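Local coordinates for L protein (CAS virus, PDB 5MV0) that is the viral polymerase, whose N-terminal domain is probably a cap-snatching endonuclease that cuts capped leaders from host mRNAs to prime viral transcription, at residues K64-L68 with N69-D73. Sequence-based numbering, arbitrary orientation.
Sequences KEISL and NMVID. With PO4 (phosphate ion), chain F.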
loop_
_atom_site.group_PDB
_atom_site.type_symbol
_atom_site.label_atom_id
_atom_site.label_comp_id
_atom_site.label_asym_id
_atom_site.label_seq_id
_atom_site.Cartn_x
_atom_site.Cartn_y
_atom_site.Cartn_z
ATOM N N LYS B 64 0.234 13.992 11.334
ATOM C CA LYS B 64 0.634 14.006 12.732
ATOM C C LYS B 64 -0.295 14.854 13.582
ATOM O O LYS B 64 -0.118 14.907 14.799
ATOM C CB LYS B 64 2.073 14.499 12.873
ATOM C CG LYS B 64 3.080 13.579 12.194
ATOM C CD LYS B 64 4.469 14.118 12.358
ATOM C CE LYS B 64 5.265 14.037 11.077
ATOM N NZ LYS B 64 6.631 14.592 11.314
ATOM N N GLU B 65 -1.255 15.527 12.947
ATOM C CA GLU B 65 -2.310 16.271 13.629
ATOM C C GLU B 65 -1.734 17.351 14.539
ATOM O O GLU B 65 -2.169 17.527 15.678
ATOM C CB GLU B 65 -3.235 15.320 14.399
ATOM C CG GLU B 65 -3.878 14.292 13.481
ATOM C CD GLU B 65 -4.957 13.466 14.150
ATOM O OE1 GLU B 65 -5.017 13.431 15.394
ATOM O OE2 GLU B 65 -5.750 12.846 13.416
ATOM N N ILE B 66 -0.731 18.078 14.047
ATOM C CA ILE B 66 -0.297 19.254 14.782
ATOM C C ILE B 66 -1.384 20.321 14.702
ATOM O O ILE B 66 -2.177 20.382 13.747
ATOM C CB ILE B 66 1.055 19.792 14.278
ATOM C CG1 ILE B 66 0.944 20.318 12.848
ATOM C CG2 ILE B 66 2.146 18.715 14.394
ATOM C CD1 ILE B 66 2.205 21.013 12.386
ATOM N N SER B 67 -1.427 21.171 15.717
ATOM C CA SER B 67 -2.462 22.178 15.819
ATOM C C SER B 67 -2.050 23.448 15.078
ATOM O O SER B 67 -0.903 23.619 14.665
ATOM C CB SER B 67 -2.734 22.502 17.288
ATOM O OG SER B 67 -1.574 23.059 17.862
ATOM N N LEU B 68 -3.005 24.364 14.947
ATOM C CA LEU B 68 -2.684 25.682 14.410
ATOM C C LEU B 68 -1.588 26.358 15.225
ATOM O O LEU B 68 -0.642 26.922 14.661
ATOM C CB LEU B 68 -3.944 26.540 14.386
ATOM C CG LEU B 68 -3.745 27.993 13.975
ATOM C CD1 LEU B 68 -3.282 28.030 12.549
ATOM C CD2 LEU B 68 -5.066 28.731 14.152
ATOM N N ASN B 69 -1.688 26.297 16.556
ATOM C CA ASN B 69 -0.668 26.910 17.401
ATOM C C ASN B 69 0.721 26.365 17.079
ATOM O O ASN B 69 1.701 27.122 17.047
ATOM C CB ASN B 69 -1.011 26.697 18.876
ATOM C CG ASN B 69 -2.007 27.727 19.402
ATOM O OD1 ASN B 69 -1.929 28.905 19.065
ATOM N ND2 ASN B 69 -2.947 27.282 20.223
ATOM N N MET B 70 0.823 25.059 16.808
ATOM C CA MET B 70 2.116 24.463 16.475
ATOM C C MET B 70 2.576 24.862 15.085
ATOM O O MET B 70 3.781 24.994 14.843
ATOM C CB MET B 70 2.042 22.939 16.569
ATOM C CG MET B 70 1.720 22.431 17.950
ATOM S SD MET B 70 1.383 20.652 17.926
ATOM C CE MET B 70 0.459 20.482 19.434
ATOM N N VAL B 71 1.640 25.017 14.149
ATOM C CA VAL B 71 2.011 25.518 12.835
ATOM C C VAL B 71 2.619 26.908 12.962
ATOM O O VAL B 71 3.677 27.200 12.394
ATOM C CB VAL B 71 0.794 25.515 11.896
ATOM C CG1 VAL B 71 1.140 26.213 10.570
ATOM C CG2 VAL B 71 0.342 24.078 11.645
ATOM N N ILE B 72 1.964 27.779 13.726
ATOM C CA ILE B 72 2.458 29.142 13.854
ATOM C C ILE B 72 3.768 29.168 14.630
ATOM O O ILE B 72 4.652 29.985 14.335
ATOM C CB ILE B 72 1.367 30.021 14.486
ATOM C CG1 ILE B 72 0.188 30.110 13.511
ATOM C CG2 ILE B 72 1.899 31.417 14.785
ATOM C CD1 ILE B 72 -1.103 30.593 14.142
ATOM N N ASP B 73 3.937 28.256 15.597
ATOM C CA ASP B 73 5.223 28.118 16.275
ATOM C C ASP B 73 6.345 27.869 15.283
ATOM O O ASP B 73 7.464 28.355 15.471
ATOM C CB ASP B 73 5.180 26.978 17.289
ATOM C CG ASP B 73 4.398 27.329 18.508
ATOM O OD1 ASP B 73 4.268 28.543 18.797
ATOM O OD2 ASP B 73 3.906 26.394 19.176
HETATM P P PO4 F . -3.034 23.664 21.060
HETATM O O1 PO4 F . -3.807 23.206 22.269
HETATM O O2 PO4 F . -3.998 24.092 19.977
HETATM O O3 PO4 F . -2.081 22.614 20.564
HETATM O O4 PO4 F . -2.200 24.853 21.464
#
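Ser67 is the N-cap of helix 68-73: its OG accepts from Met70 N at 3.3 Å with an N-H...O angle of 155°. Met70 answers across this capping box with its side chain, SD taking a weak but nearly straight bond (3.6 Å, 168°) from Ser67 N. With CG of Met70 beside its backbone N (chi1 -62°) and the chain extended from there, SD reaches back to that N-H. Helical bonds follow, Val71 N to Ser67 O and Ile72 N to Leu68 O, each 2.9 Å.

OG of Ser67 also donates to O3 of a phosphate ion at 2.8 Å, so one hydroxyl serves both helix and anion. Asn69 ND2 bonds phosphate O4 at 2.8 Å, while its OD1 accepts from Phe82 N, which fixes the amide's orientation. The ion, probably acquired during crystallisation, is also bonded by His84 ND1 of the same chain and by Ser119 OG of the second subunit.

Apolar contacts flank the cap: Ile66 CD1 meets Val71 CG2 at 3.7 Å, the side chains crossing at about a right angle, and Leu68 CG meets Ile72 CD1 at 3.7 Å.

Ile66 and Val71 pack on Tyr90 of strand 89-93, whereas Leu68 and Ile72 face helix 127-133, setting the short helix between sheet and helix.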